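Local coordinates for uncharacterized protein Atu2773 (Agrobacterium tumefaciens, PDB 2QV5), which is of unknown function but, as a divergent member of the polysaccharide deacetylase family, possibly acts on acetylated polysaccharides, at residues Arg118-Ile123 with Met148-Lys153; Lys48-Leu53 with Arg76-Glu81; Thr30-Val35 with Ser228-Glu233. All coordinates share one frame; numbering follows the deposited sequence. Where two conformers were deposited one is given.

The three contacts lie at different places round one eight-stranded parallel sheet with helices between its strands. Interaction 1 joins two successive helices on one side of the chain, and interaction 3, its centre about 27 Å away from that of interaction 1, fixes a late helix to the first strand on the opposite side of the chain's centre. Interaction 2 has its centre about 23 Å from that of interaction 1 and about 14 Å from that of interaction 3. Interactions 2 and 3 touch: R232 NH2 probably bonds to D52 O at 2.7 Å, so helices 43-52 and 221-233 are linked directly. Interactions 1 and 2 stay about 8 Å apart at their nearest atoms.

Interaction 1 of 3, residues Arg118-Ile123 with Met148-Lys153; sequences RSMAKI and MRDIGK
The flat carboxylate of D150 is met at OD2 by the thioether end of M120, whose CE lies 3.6 Å from D150 OD2. This joins helices 109-120 and 141-153, successive helices of an alternating beta-alpha fold; strand 128-131 lies between them in sequence. The side chains of M120 and D150 approach from opposite directions. M120 sets off beside its backbone N (chi1 -82°) and then runs extended, carrying its sulfur and methyl across a gap of 9.7 Å between M120 CA and I151 CA. A long, unbranched and flexible methionine suits such a span, and its methyl, probably polarised by the sulfur, can rest against an acid as well as a hydrocarbon.

The polar partners of D150 lie outside this pair: OD2 forms a salt bridge with R154, and OD1 accepts a hydrogen bond from H117 NE2, which ties it back to helix 109-120; K153 NZ adds a weak hydrogen bond, part of a salt bridge, to OD1. These partners probably offset the cost of burying the carboxylate. The apolar half of the contact belongs to I151, which like M120 packs on L156: its CG1 branch takes the methionine methyl, with M120 CE 3.8 Å from I151 CG1.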
loop_
_atom_site.group_PDB
_atom_site.type_symbol
_atom_site.label_atom_id
_atom_site.label_comp_id
_atom_site.label_asym_id
_atom_site.label_seq_id
_atom_site.Cartn_x
_atom_site.Cartn_y
_atom_site.Cartn_z
ATOM N N ARG A 118 -13.756 -10.771 -0.545
ATOM C CA ARG A 118 -14.086 -10.509 -1.934
ATOM C C ARG A 118 -13.000 -9.684 -2.629
ATOM O O ARG A 118 -12.615 -10.002 -3.747
ATOM C CB ARG A 118 -15.451 -9.829 -2.053
ATOM C CG ARG A 118 -16.609 -10.787 -1.829
ATOM C CD ARG A 118 -17.903 -10.245 -2.414
ATOM N NE ARG A 118 -18.483 -9.129 -1.656
ATOM C CZ ARG A 118 -19.153 -9.239 -0.507
ATOM N NH1 ARG A 118 -19.336 -10.419 0.077
ATOM N NH2 ARG A 118 -19.644 -8.150 0.066
ATOM N N SER A 119 -12.498 -8.647 -1.960
ATOM C CA SER A 119 -11.393 -7.842 -2.507
ATOM C C SER A 119 -10.094 -8.643 -2.638
ATOM O O SER A 119 -9.421 -8.563 -3.673
ATOM C CB SER A 119 -11.148 -6.614 -1.644
ATOM O OG SER A 119 -12.189 -5.665 -1.798
ATOM N N MET A 120 -9.774 -9.417 -1.595
ATOM C CA MET A 120 -8.560 -10.241 -1.497
ATOM C C MET A 120 -8.396 -11.213 -2.662
ATOM O O MET A 120 -7.286 -11.524 -3.079
ATOM C CB MET A 120 -8.548 -11.025 -0.171
ATOM C CG MET A 120 -8.052 -10.269 1.056
ATOM S SD MET A 120 -7.907 -11.336 2.528
ATOM C CE MET A 120 -7.079 -10.204 3.637
ATOM N N ALA A 121 -9.522 -11.687 -3.184
ATOM C CA ALA A 121 -9.531 -12.710 -4.220
ATOM C C ALA A 121 -9.347 -12.151 -5.630
ATOM O O ALA A 121 -9.198 -12.913 -6.588
ATOM C CB ALA A 121 -10.840 -13.516 -4.126
ATOM N N LYS A 122 -9.338 -10.827 -5.765
ATOM C CA LYS A 122 -9.299 -10.207 -7.095
ATOM C C LYS A 122 -7.933 -10.186 -7.770
ATOM O O LYS A 122 -7.850 -10.139 -8.999
ATOM C CB LYS A 122 -9.909 -8.813 -7.048
ATOM C CG LYS A 122 -11.429 -8.854 -6.988
ATOM C CD LYS A 122 -11.989 -7.479 -6.783
ATOM C CE LYS A 122 -13.504 -7.514 -6.734
ATOM N NZ LYS A 122 -14.029 -6.158 -6.428
ATOM N N ILE A 123 -6.868 -10.193 -6.967
ATOM C CA ILE A 123 -5.501 -10.368 -7.459
ATOM C C ILE A 123 -4.753 -11.389 -6.593
ATOM O O ILE A 123 -5.270 -11.861 -5.594
ATOM C CB ILE A 123 -4.680 -9.043 -7.476
ATOM C CG1 ILE A 123 -4.621 -8.400 -6.089
ATOM C CG2 ILE A 123 -5.242 -8.041 -8.509
ATOM C CD1 ILE A 123 -3.504 -7.376 -5.965
ATOM N N MET A 148 -7.878 -6.575 11.024
ATOM C CA MET A 148 -6.432 -6.681 11.201
ATOM C C MET A 148 -5.993 -8.063 11.678
ATOM O O MET A 148 -4.893 -8.515 11.348
ATOM C CB MET A 148 -5.916 -5.573 12.120
ATOM C CG MET A 148 -5.925 -4.187 11.428
ATOM S SD MET A 148 -4.975 -2.965 12.323
ATOM C CE MET A 148 -3.322 -3.562 11.988
ATOM N N ARG A 149 -6.854 -8.735 12.439
ATOM C CA ARG A 149 -6.597 -10.125 12.828
ATOM C C ARG A 149 -6.646 -11.078 11.626
ATOM O O ARG A 149 -5.774 -11.938 11.490
ATOM C CB ARG A 149 -7.570 -10.583 13.904
ATOM C CG ARG A 149 -7.301 -9.984 15.278
ATOM C CD ARG A 149 -8.146 -10.670 16.338
ATOM N NE ARG A 149 -7.973 -10.056 17.654
ATOM C CZ ARG A 149 -7.018 -10.388 18.523
ATOM N NH1 ARG A 149 -6.133 -11.335 18.234
ATOM N NH2 ARG A 149 -6.943 -9.765 19.689
ATOM N N ASP A 150 -7.645 -10.917 10.754
ATOM C CA ASP A 150 -7.720 -11.717 9.523
ATOM C C ASP A 150 -6.491 -11.508 8.623
ATOM O O ASP A 150 -5.861 -12.478 8.193
ATOM C CB ASP A 150 -9.003 -11.438 8.736
ATOM C CG ASP A 150 -9.131 -12.319 7.503
ATOM O OD1 ASP A 150 -9.617 -13.460 7.624
ATOM O OD2 ASP A 150 -8.733 -11.878 6.403
ATOM N N ILE A 151 -6.151 -10.245 8.365
ATOM C CA ILE A 151 -4.981 -9.889 7.553
ATOM C C ILE A 151 -3.694 -10.437 8.184
ATOM O O ILE A 151 -2.868 -11.033 7.487
ATOM C CB ILE A 151 -4.887 -8.347 7.323
ATOM C CG1 ILE A 151 -6.075 -7.861 6.489
ATOM C CG2 ILE A 151 -3.565 -7.956 6.623
ATOM C CD1 ILE A 151 -6.422 -6.412 6.698
ATOM N N GLY A 152 -3.563 -10.255 9.505
ATOM C CA GLY A 152 -2.389 -10.684 10.250
ATOM C C GLY A 152 -2.139 -12.181 10.172
ATOM O O GLY A 152 -1.002 -12.611 9.962
ATOM N N LYS A 153 -3.210 -12.971 10.281
ATOM C CA LYS A 153 -3.102 -14.433 10.306
ATOM C C LYS A 153 -2.743 -15.049 8.948
ATOM O O LYS A 153 -2.263 -16.179 8.891
ATOM C CB LYS A 153 -4.384 -15.066 10.864
ATOM C CG LYS A 153 -5.431 -15.398 9.808
ATOM C CD LYS A 153 -6.746 -15.854 10.413
ATOM C CE LYS A 153 -7.800 -15.998 9.332
ATOM N NZ LYS A 153 -9.163 -15.800 9.906
#

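Interaction 2 of 3, residues Lys48-Leu53 with Arg76-Glu81; sequences KAIRDL and RREGHE
The L53 carbonyl and the H80 imidazole meet directly and through water. L53 O sits at the ring edge, near its plane, 3.7 Å from H80 CE1. No hydrogen bond runs straight across; a water makes the polar link. It donates to I50 O at 2.5 Å and to L53 O at 2.6 Å, the first in the last turn of helix 43-52, the second just beyond it, and lies in the imidazole plane 2.8 Å from H80 NE2. H80 suits this place because its ring has two nitrogens: ND1 bonds to V57 O, which helps fix the ring's rotation while NE2 faces the water.

Apolar contact is slight: I50 CG2 approaches the aliphatic E78 CG at 4.4 Å, while I50 and L53 both lean on L59 of strand 58-62.

Ionic links stay within one segment: K48 NZ meets D52 OD2 at 2.8 Å, nearly along its C-O axis, and R51 bridges to OD1.

Backbone capping shapes the other side. G79, with phi 105°, suits its place because it has no side chain to strike the preceding carbonyl. Its N bonds weakly to R76 O, and H80 N reaches A75 O: the Schellman motif that ends helix 68-78.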
loop_
_atom_site.group_PDB
_atom_site.type_symbol
_atom_site.label_atom_id
_atom_site.label_comp_id
_atom_site.label_asym_id
_atom_site.label_seq_id
_atom_site.Cartn_x
_atom_site.Cartn_y
_atom_site.Cartn_z
ATOM N N LYS A 48 0.575 3.969 -17.947
ATOM C CA LYS A 48 1.664 4.926 -17.761
ATOM C C LYS A 48 2.497 4.563 -16.534
ATOM O O LYS A 48 3.723 4.598 -16.605
ATOM C CB LYS A 48 1.127 6.354 -17.638
ATOM C CG LYS A 48 2.202 7.414 -17.724
ATOM C CD LYS A 48 1.629 8.815 -17.581
ATOM C CE LYS A 48 2.737 9.838 -17.304
ATOM N NZ LYS A 48 3.885 9.733 -18.265
ATOM N N ALA A 49 1.827 4.183 -15.438
ATOM C CA ALA A 49 2.502 3.796 -14.176
ATOM C C ALA A 49 3.481 2.636 -14.387
ATOM O O ALA A 49 4.613 2.699 -13.934
ATOM C CB ALA A 49 1.472 3.435 -13.099
ATOM N N ILE A 50 3.023 1.588 -15.075
ATOM C CA ILE A 50 3.825 0.402 -15.371
ATOM C C ILE A 50 4.980 0.729 -16.333
ATOM O O ILE A 50 6.110 0.264 -16.145
ATOM C CB ILE A 50 2.937 -0.718 -16.016
ATOM C CG1 ILE A 50 1.801 -1.144 -15.076
ATOM C CG2 ILE A 50 3.771 -1.925 -16.460
ATOM C CD1 ILE A 50 2.227 -1.918 -13.872
ATOM N N ARG A 51 4.678 1.519 -17.363
ATOM C CA ARG A 51 5.669 1.971 -18.358
ATOM C C ARG A 51 6.816 2.799 -17.753
ATOM O O ARG A 51 7.979 2.638 -18.145
ATOM C CB ARG A 51 4.946 2.792 -19.430
ATOM C CG ARG A 51 5.745 3.173 -20.658
ATOM C CD ARG A 51 4.878 4.060 -21.545
ATOM N NE ARG A 51 5.656 4.804 -22.533
ATOM C CZ ARG A 51 6.088 6.053 -22.374
ATOM N NH1 ARG A 51 5.823 6.724 -21.257
ATOM N NH2 ARG A 51 6.788 6.638 -23.341
ATOM N N ASP A 52 6.485 3.672 -16.800
ATOM C CA ASP A 52 7.422 4.696 -16.321
ATOM C C ASP A 52 8.133 4.458 -14.989
ATOM O O ASP A 52 9.280 4.885 -14.825
ATOM C CB ASP A 52 6.745 6.070 -16.275
ATOM C CG ASP A 52 6.389 6.607 -17.650
ATOM O OD1 ASP A 52 6.797 6.012 -18.674
ATOM O OD2 ASP A 52 5.680 7.634 -17.698
ATOM N N LEU A 53 7.460 3.834 -14.024
ATOM C CA LEU A 53 8.056 3.666 -12.694
ATOM C C LEU A 53 9.074 2.528 -12.727
ATOM O O LEU A 53 8.819 1.510 -13.349
ATOM C CB LEU A 53 6.986 3.407 -11.620
ATOM C CG LEU A 53 5.957 4.536 -11.428
ATOM C CD1 LEU A 53 4.679 4.037 -10.784
ATOM C CD2 LEU A 53 6.532 5.691 -10.628
ATOM N N ARG A 76 4.258 -7.519 -12.039
ATOM C CA ARG A 76 5.105 -8.609 -11.550
ATOM C C ARG A 76 6.157 -9.041 -12.570
ATOM O O ARG A 76 7.246 -9.467 -12.195
ATOM C CB ARG A 76 4.266 -9.806 -11.105
ATOM C CG ARG A 76 3.392 -9.529 -9.880
ATOM C CD ARG A 76 4.254 -9.242 -8.668
ATOM N NE ARG A 76 4.974 -10.426 -8.207
ATOM C CZ ARG A 76 5.933 -10.403 -7.288
ATOM N NH1 ARG A 76 6.302 -9.253 -6.734
ATOM N NH2 ARG A 76 6.526 -11.533 -6.926
ATOM N N ARG A 77 5.833 -8.911 -13.856
ATOM C CA ARG A 77 6.799 -9.173 -14.923
ATOM C C ARG A 77 7.988 -8.233 -14.803
ATOM O O ARG A 77 9.132 -8.670 -14.904
ATOM C CB ARG A 77 6.161 -9.035 -16.308
ATOM C CG ARG A 77 7.158 -9.127 -17.426
ATOM C CD ARG A 77 6.556 -9.327 -18.810
ATOM N NE ARG A 77 7.587 -9.004 -19.795
ATOM C CZ ARG A 77 8.604 -9.803 -20.118
ATOM N NH1 ARG A 77 9.502 -9.388 -20.993
ATOM N NH2 ARG A 77 8.729 -11.014 -19.574
ATOM N N GLU A 78 7.700 -6.952 -14.571
ATOM C CA GLU A 78 8.734 -5.939 -14.368
ATOM C C GLU A 78 9.468 -6.082 -13.021
ATOM O O GLU A 78 10.563 -5.556 -12.861
ATOM C CB GLU A 78 8.154 -4.514 -14.519
ATOM C CG GLU A 78 7.472 -4.209 -15.865
ATOM C CD GLU A 78 8.357 -4.461 -17.086
ATOM O OE1 GLU A 78 9.571 -4.156 -17.041
ATOM O OE2 GLU A 78 7.828 -4.958 -18.107
ATOM N N GLY A 79 8.864 -6.780 -12.058
ATOM C CA GLY A 79 9.515 -7.039 -10.764
ATOM C C GLY A 79 9.003 -6.221 -9.580
ATOM O O GLY A 79 9.567 -6.289 -8.482
ATOM N N HIS A 80 7.951 -5.435 -9.790
ATOM C CA HIS A 80 7.373 -4.641 -8.694
ATOM C C HIS A 80 6.826 -5.517 -7.564
ATOM O O HIS A 80 6.233 -6.571 -7.829
ATOM C CB HIS A 80 6.209 -3.772 -9.170
ATOM C CG HIS A 80 6.577 -2.756 -10.197
ATOM N ND1 HIS A 80 7.020 -1.488 -9.874
ATOM C CD2 HIS A 80 6.529 -2.806 -11.548
ATOM C CE1 HIS A 80 7.231 -0.802 -10.985
ATOM N NE2 HIS A 80 6.948 -1.582 -12.015
ATOM N N GLU A 81 7.023 -5.067 -6.321
ATOM C CA GLU A 81 6.201 -5.526 -5.195
ATOM C C GLU A 81 4.826 -4.873 -5.305
ATOM O O GLU A 81 4.700 -3.718 -5.707
ATOM C CB GLU A 81 6.828 -5.153 -3.856
ATOM C CG GLU A 81 6.349 -6.015 -2.701
ATOM C CD GLU A 81 7.059 -5.702 -1.403
ATOM O OE1 GLU A 81 8.287 -5.957 -1.328
ATOM O OE2 GLU A 81 6.377 -5.223 -0.459
HETATM O O HOH W 1 7.818 -0.634 -14.482
#

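Interaction 3 of 3, residues Thr30-Val35 with Ser228-Glu233; sequences TRVAIV and SKWSRE
V32 and I34 both turn their side chains toward W230, and the six-membered part of the indole receives them. Being two apart on strand 30-39, they project from the same face of the sheet, whereas A33 and V35 between and beyond them pack on V244 of helix 244-247. V32 and W230 come at one another from opposite directions, and V32 CG1 lies 4.2 Å from W230 CZ3. I34 instead crosses the tryptophan at a slant and comes closer: its CD1 is 3.8 Å from W230 CZ3 and 3.9 Å from W230 CE3. Both methyls sit obliquely to the ring.

In W230, CG lies opposite the backbone N (chi1 -170°), which sends the indole out from helix 221-233 to the strand. I34 carries CG1 beside its backbone N (chi1 -68°), and from there CD1 extends to the ring. Beta-branched V32 and I34 suit a strand, and a large tryptophan suits a helix whose S231 CA is still 8.7 Å from I34 CA. L203 of helix 193-210 touches both aliphatic residues, and I241 of strand 239-241 touches both V32 and W230.

No hydrogen bond joins the two segments. W230 NE1 sits on the five-membered ring, remote from both methyls, so helix and strand are held here by burial of hydrocarbon and by van der Waals contact.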
loop_
_atom_site.group_PDB
_atom_site.type_symbol
_atom_site.label_atom_id
_atom_site.label_comp_id
_atom_site.label_asym_id
_atom_site.label_seq_id
_atom_site.Cartn_x
_atom_site.Cartn_y
_atom_site.Cartn_z
ATOM N N THR A 30 20.656 4.169 4.085
ATOM C CA THR A 30 19.324 4.789 4.043
ATOM C C THR A 30 18.427 4.034 3.050
ATOM O O THR A 30 18.847 3.741 1.933
ATOM C CB THR A 30 19.437 6.284 3.607
ATOM O OG1 THR A 30 20.232 7.018 4.552
ATOM C CG2 THR A 30 18.074 6.939 3.472
ATOM N N ARG A 31 17.203 3.697 3.457
ATOM C CA ARG A 31 16.289 3.006 2.547
ATOM C C ARG A 31 14.974 3.752 2.456
ATOM O O ARG A 31 14.545 4.372 3.431
ATOM C CB ARG A 31 16.016 1.581 3.025
ATOM C CG ARG A 31 17.198 0.639 3.008
ATOM C CD ARG A 31 16.791 -0.723 3.540
ATOM N NE ARG A 31 16.438 -0.672 4.964
ATOM C CZ ARG A 31 15.815 -1.649 5.624
ATOM N NH1 ARG A 31 15.477 -2.764 5.003
ATOM N NH2 ARG A 31 15.515 -1.507 6.906
ATOM N N VAL A 32 14.340 3.693 1.287
ATOM C CA VAL A 32 13.064 4.377 1.068
ATOM C C VAL A 32 12.133 3.410 0.340
ATOM O O VAL A 32 12.569 2.757 -0.601
ATOM C CB VAL A 32 13.270 5.671 0.207
ATOM C CG1 VAL A 32 11.978 6.144 -0.447
ATOM C CG2 VAL A 32 13.866 6.818 1.043
ATOM N N ALA A 33 10.878 3.293 0.781
ATOM C CA ALA A 33 9.836 2.644 -0.031
ATOM C C ALA A 33 8.881 3.723 -0.513
ATOM O O ALA A 33 8.624 4.690 0.197
ATOM C CB ALA A 33 9.070 1.573 0.753
ATOM N N ILE A 34 8.397 3.581 -1.741
ATOM C CA ILE A 34 7.394 4.509 -2.286
ATOM C C ILE A 34 6.289 3.651 -2.864
ATOM O O ILE A 34 6.568 2.750 -3.657
ATOM C CB ILE A 34 7.954 5.448 -3.399
ATOM C CG1 ILE A 34 8.962 6.454 -2.831
ATOM C CG2 ILE A 34 6.799 6.209 -4.101
ATOM C CD1 ILE A 34 9.972 6.956 -3.857
ATOM N N VAL A 35 5.057 3.905 -2.430
ATOM C CA VAL A 35 3.892 3.252 -2.982
ATOM C C VAL A 35 3.133 4.209 -3.900
ATOM O O VAL A 35 2.756 5.321 -3.504
ATOM C CB VAL A 35 2.950 2.732 -1.866
ATOM C CG1 VAL A 35 1.801 1.906 -2.447
ATOM C CG2 VAL A 35 3.725 1.930 -0.853
ATOM N N SER A 228 9.120 8.612 -10.816
ATOM C CA SER A 228 10.030 7.886 -11.715
ATOM C C SER A 228 11.427 8.501 -11.737
ATOM O O SER A 228 12.418 7.798 -11.547
ATOM C CB SER A 228 9.488 7.828 -13.144
ATOM O OG SER A 228 8.260 7.126 -13.186
ATOM N N LYS A 229 11.487 9.810 -11.959
ATOM C CA LYS A 229 12.751 10.540 -12.044
ATOM C C LYS A 229 13.553 10.504 -10.728
ATOM O O LYS A 229 14.750 10.191 -10.735
ATOM C CB LYS A 229 12.468 11.980 -12.464
ATOM C CG LYS A 229 13.695 12.873 -12.596
ATOM C CD LYS A 229 13.268 14.320 -12.815
ATOM C CE LYS A 229 14.457 15.243 -13.022
ATOM N NZ LYS A 229 15.551 14.997 -12.038
ATOM N N TRP A 230 12.886 10.828 -9.613
ATOM C CA TRP A 230 13.516 10.838 -8.290
ATOM C C TRP A 230 14.068 9.453 -7.873
ATOM O O TRP A 230 15.208 9.362 -7.397
ATOM C CB TRP A 230 12.529 11.372 -7.241
ATOM C CG TRP A 230 13.152 11.657 -5.893
ATOM C CD1 TRP A 230 13.689 12.835 -5.471
ATOM C CD2 TRP A 230 13.299 10.733 -4.806
ATOM N NE1 TRP A 230 14.165 12.706 -4.188
ATOM C CE2 TRP A 230 13.939 11.423 -3.757
ATOM C CE3 TRP A 230 12.951 9.388 -4.616
ATOM C CZ2 TRP A 230 14.242 10.815 -2.529
ATOM C CZ3 TRP A 230 13.260 8.780 -3.399
ATOM C CH2 TRP A 230 13.896 9.498 -2.370
ATOM N N SER A 231 13.271 8.395 -8.073
ATOM C CA SER A 231 13.684 7.047 -7.679
ATOM C C SER A 231 14.863 6.536 -8.506
ATOM O O SER A 231 15.704 5.797 -7.989
ATOM C CB SER A 231 12.510 6.055 -7.716
ATOM O OG SER A 231 11.812 6.124 -8.943
ATOM N N ARG A 232 14.929 6.945 -9.776
ATOM C CA ARG A 232 16.065 6.590 -10.653
ATOM C C ARG A 232 17.361 7.298 -10.257
ATOM O O ARG A 232 18.455 6.789 -10.510
ATOM C CB ARG A 232 15.736 6.885 -12.112
ATOM C CG ARG A 232 14.829 5.851 -12.750
ATOM C CD ARG A 232 14.316 6.320 -14.100
ATOM N NE ARG A 232 13.061 5.660 -14.443
ATOM C CZ ARG A 232 12.967 4.445 -14.981
ATOM N NH1 ARG A 232 14.059 3.739 -15.257
ATOM N NH2 ARG A 232 11.774 3.930 -15.245
ATOM N N GLU A 233 17.230 8.458 -9.620
ATOM C CA GLU A 233 18.382 9.273 -9.214
ATOM C C GLU A 233 18.793 9.124 -7.741
ATOM O O GLU A 233 19.843 9.629 -7.332
ATOM C CB GLU A 233 18.117 10.735 -9.553
ATOM C CG GLU A 233 18.031 11.001 -11.056
ATOM C CD GLU A 233 17.686 12.452 -11.390
ATOM O OE1 GLU A 233 17.512 13.267 -10.457
ATOM O OE2 GLU A 233 17.592 12.778 -12.595
#